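RIM-binding protein, isoform F (Drosophila melanogaster, PDB 6Q9M) probably acts as a scaffold of the presynaptic active zone that couples recruitment of synaptic vesicles to their release sites, and contains a central fibronectin type III array. Local coordinates at residues 132-136 and 137-141; 141-144 and 145-149. All blocks are in the same frame, centred on the assembly; numbering follows the deposited sequence.

Interaction 1: residues 132-136 and 137-141; sequences VVCVN and NVEVR
Val135 and Val140 meet obliquely on one face of a beta hairpin with a two-residue loop in a fibronectin type III domain, CG2 of Val135 lying 3.8 Å from CG2 of Val140. The pair sits at a classic beta bulge: Val140 and Arg141 both lie opposite Val133, and the register slips by one residue before Cys134 pairs with Glu139. Within the bulge, a chi1 of -65° turns CG1 of Val140 anti to the carbonyl carbon and leaves CG2 between the backbone N and the carbonyl carbon, which puts this second methyl against Val135 and, more loosely, near CG1 of Val133. Ile152 of strand 149-152 also packs on Val133 and Val140.

On the other face the Glu139 chain runs extended past two residues of the facing strand: its CG is 3.6 Å from SG of Cys134 and 3.5 Å from CG1 of Val132. The apolar part of the glutamate thus lies against the strand, while its carboxylate forms a salt bridge with Arg166.

Two backbone bonds secure the bulge, Val133 N to Arg141 O (2.8 Å, nearly straight at 168°) and Val140 N to Val133 O (2.9 Å). The type I' turn from Val135 to Val138 is closed by a reciprocal pair. Val135 N donates to Val138 O, whereas Val138 N reaches Val135 O from above the carbonyl plane, 54° out of it, at 2.8 Å.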
# COMPACT_ATOMS: atom_id res chain seq x y z
N VAL A 132 -3.07 1.84 14.98
CA VAL A 132 -3.62 3.16 15.21
C VAL A 132 -3.24 4.04 14.04
O VAL A 132 -2.05 4.19 13.73
CB VAL A 132 -3.10 3.76 16.53
CG1 VAL A 132 -3.42 5.22 16.61
CG2 VAL A 132 -3.72 3.04 17.72
N VAL A 133 -4.23 4.64 13.40
CA VAL A 133 -4.01 5.56 12.28
C VAL A 133 -4.02 6.99 12.83
O VAL A 133 -4.91 7.37 13.60
CB VAL A 133 -5.07 5.38 11.19
CG1 VAL A 133 -4.77 6.27 10.00
CG2 VAL A 133 -5.15 3.90 10.79
N CYS A 134 -2.99 7.76 12.47
CA CYS A 134 -2.79 9.11 12.96
C CYS A 134 -2.65 10.04 11.76
O CYS A 134 -1.84 9.77 10.86
CB CYS A 134 -1.56 9.20 13.86
SG CYS A 134 -1.77 8.37 15.46
N VAL A 135 -3.43 11.11 11.74
CA VAL A 135 -3.35 12.12 10.70
C VAL A 135 -2.85 13.40 11.35
O VAL A 135 -3.45 13.87 12.32
CB VAL A 135 -4.71 12.33 10.01
CG1 VAL A 135 -4.55 13.13 8.72
CG2 VAL A 135 -5.36 10.99 9.73
N ASN A 136 -1.73 13.92 10.86
CA ASN A 136 -1.16 15.16 11.40
C ASN A 136 -1.07 15.11 12.92
O ASN A 136 -1.38 16.08 13.63
CB ASN A 136 -1.98 16.37 10.93
CG ASN A 136 -1.73 16.71 9.46
OD1 ASN A 136 -1.01 16.00 8.76
ND2 ASN A 136 -2.35 17.78 8.99
N ASN A 137 -0.66 13.94 13.44
CA ASN A 137 -0.48 13.67 14.86
C ASN A 137 -1.79 13.63 15.63
O ASN A 137 -1.81 13.82 16.85
CB ASN A 137 0.47 14.69 15.49
CG ASN A 137 1.83 14.71 14.81
OD1 ASN A 137 2.32 13.67 14.36
ND2 ASN A 137 2.46 15.88 14.75
N VAL A 138 -2.90 13.33 14.96
CA VAL A 138 -4.19 13.14 15.61
C VAL A 138 -4.59 11.70 15.40
O VAL A 138 -4.61 11.23 14.25
CB VAL A 138 -5.26 14.10 15.07
CG1 VAL A 138 -6.56 13.99 15.91
CG2 VAL A 138 -4.72 15.53 15.09
N GLU A 139 -4.86 10.98 16.49
CA GLU A 139 -5.39 9.62 16.37
C GLU A 139 -6.80 9.68 15.82
O GLU A 139 -7.70 10.23 16.47
CB GLU A 139 -5.40 8.93 17.73
CG GLU A 139 -4.13 8.27 18.17
CD GLU A 139 -4.34 7.45 19.44
OE1 GLU A 139 -5.45 6.86 19.60
OE2 GLU A 139 -3.42 7.40 20.28
N VAL A 140 -7.03 9.11 14.64
CA VAL A 140 -8.41 9.13 14.15
C VAL A 140 -9.08 7.77 14.28
O VAL A 140 -10.31 7.72 14.45
CB VAL A 140 -8.50 9.62 12.69
CG1 VAL A 140 -8.06 11.09 12.60
CG2 VAL A 140 -7.67 8.72 11.75
N ARG A 141 -8.32 6.67 14.28
CA ARG A 141 -8.97 5.35 14.35
C ARG A 141 -8.01 4.30 14.89
O ARG A 141 -6.81 4.30 14.56
CB ARG A 141 -9.50 4.89 12.98
CG ARG A 141 -10.85 5.50 12.55
CD ARG A 141 -10.64 6.72 11.61
NE ARG A 141 -11.77 7.65 11.55
CZ ARG A 141 -11.90 8.62 10.64
NH1 ARG A 141 -10.98 8.79 9.70
NH2 ARG A 141 -12.95 9.43 10.68
O HOH W 1 0.42 11.79 11.91

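Interaction 2: residues 141-144 and 145-149; sequences RTVK and PGMYR
Val143 and Met147 carry the apolar half of this contact, where strand 138-143 of the fibronectin type III domain runs out into a type II beta turn. Arg141 and Thr142 lead up to it along the strand. At Val143 the two methyls divide the work. CG2 stands anti to the backbone N, and from there it meets Met147 obliquely, 3.5 Å from Met147 CG and equally near its CB. CG1 passes more loosely by the Met147 backbone, while Trp122 of strand 118-123 also touches the valine. With an alanine in place of Val143, a gap is likely to open beside Met147 CB and CG, leaving the methionine chain freer to turn.

Lys144 comes next and starts the turn. Its carbonyl O accepts the hydrogen bond from Met147 N at 3.2 Å, with an N-H...O angle of 147° and the donor tilted 23° from the carbonyl plane. Pro145 and Gly146 fill the two corners. The glycine has a positive phi, and a beta carbon at its backbone angles would collide with the carbonyl oxygen of Pro145, which explains the glycine. The Lys144 chain leaves CG extended, and its CE lies 3.7 Å from Met147 CE. Met147 bends at both chi2 and chi3, which brings its terminal methyl across the lysine methylenes while CB and CG stay against Val143.

Met147 is therefore held in two ways, by one backbone bond and by apolar packing on Val143 and the Lys144 methylenes. A single modest hydrogen bond closes the turn, and dispersion probably adds to it; the lysine ammonium lies beyond the apolar contact.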
# COMPACT_ATOMS: atom_id res chain seq x y z
N ARG A 141 -8.32 6.67 14.28
CA ARG A 141 -8.97 5.35 14.35
C ARG A 141 -8.01 4.30 14.89
O ARG A 141 -6.81 4.30 14.56
CB ARG A 141 -9.50 4.89 12.98
CG ARG A 141 -10.85 5.50 12.55
CD ARG A 141 -10.64 6.72 11.61
NE ARG A 141 -11.77 7.65 11.55
CZ ARG A 141 -11.90 8.62 10.64
NH1 ARG A 141 -10.98 8.79 9.70
NH2 ARG A 141 -12.95 9.43 10.68
N THR A 142 -8.54 3.41 15.73
CA THR A 142 -7.86 2.18 16.10
C THR A 142 -8.51 1.02 15.36
O THR A 142 -9.74 0.87 15.37
CB THR A 142 -7.92 1.97 17.61
OG1 THR A 142 -7.30 3.08 18.26
CG2 THR A 142 -7.20 0.69 18.00
N VAL A 143 -7.69 0.19 14.72
CA VAL A 143 -8.17 -0.81 13.77
C VAL A 143 -7.81 -2.20 14.27
O VAL A 143 -6.73 -2.42 14.83
CB VAL A 143 -7.61 -0.54 12.35
CG1 VAL A 143 -6.25 -1.16 12.15
CG2 VAL A 143 -8.57 -1.05 11.32
N LYS A 144 -8.73 -3.14 14.08
CA LYS A 144 -8.61 -4.45 14.69
C LYS A 144 -7.54 -5.29 13.97
O LYS A 144 -7.21 -5.02 12.82
CB LYS A 144 -9.98 -5.16 14.66
CG LYS A 144 -10.62 -5.24 13.28
CD LYS A 144 -12.00 -5.93 13.33
CE LYS A 144 -12.39 -6.50 11.97
NZ LYS A 144 -13.53 -7.46 12.02
N PRO A 145 -7.03 -6.33 14.64
CA PRO A 145 -6.00 -7.18 14.01
C PRO A 145 -6.51 -7.78 12.71
O PRO A 145 -7.70 -8.07 12.55
CB PRO A 145 -5.74 -8.28 15.05
CG PRO A 145 -6.54 -7.92 16.28
CD PRO A 145 -7.56 -6.94 15.88
N GLY A 146 -5.59 -7.99 11.77
CA GLY A 146 -5.96 -8.49 10.47
C GLY A 146 -6.39 -7.41 9.50
O GLY A 146 -6.57 -7.71 8.31
N MET A 147 -6.57 -6.18 9.96
CA MET A 147 -6.94 -5.07 9.10
C MET A 147 -5.71 -4.28 8.73
O MET A 147 -4.90 -3.93 9.60
CB MET A 147 -7.94 -4.15 9.79
CG MET A 147 -8.83 -3.45 8.80
SD MET A 147 -10.34 -4.39 8.58
CE MET A 147 -11.37 -3.66 9.86
N TYR A 148 -5.56 -3.98 7.43
CA TYR A 148 -4.39 -3.27 6.90
C TYR A 148 -4.79 -2.10 6.02
O TYR A 148 -3.93 -1.55 5.31
CB TYR A 148 -3.51 -4.23 6.10
CG TYR A 148 -4.26 -4.93 4.99
CD1 TYR A 148 -5.01 -6.07 5.25
CD2 TYR A 148 -4.23 -4.45 3.69
CE1 TYR A 148 -5.71 -6.72 4.24
CE2 TYR A 148 -4.93 -5.10 2.66
CZ TYR A 148 -5.66 -6.23 2.94
OH TYR A 148 -6.37 -6.89 1.94
N ARG A 149 -6.06 -1.72 6.01
CA ARG A 149 -6.55 -0.60 5.24
C ARG A 149 -7.56 0.14 6.09
O ARG A 149 -8.26 -0.47 6.90
CB ARG A 149 -7.26 -1.04 3.94
CG ARG A 149 -6.36 -1.44 2.79
CD ARG A 149 -7.11 -1.32 1.45
NE ARG A 149 -6.97 -2.50 0.60
CZ ARG A 149 -5.86 -2.84 -0.06
NH1 ARG A 149 -4.78 -2.08 0.04
NH2 ARG A 149 -5.83 -3.94 -0.82

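From the N-terminal side, strand 131-135 enters interaction 1, where the chain reverses at Asn136 and Asn137 and returns as strand 138-143. Arg141, shared by both contacts, marks the passage into interaction 2, where a second reversal leads towards strand 149-152. The two closures follow one another in series, neither enclosing nor crossing the other, with centres about 13 Å apart. They also touch by packing, Val132 CG2 lying 3.6 Å from Thr142 OG1. Interaction 1 joins strand 138-143, outermost of its sheet within this chain, to strand 131-135; interaction 2 carries the chain from the end of strand 138-143 towards Arg149, which forms a salt bridge with Asp6.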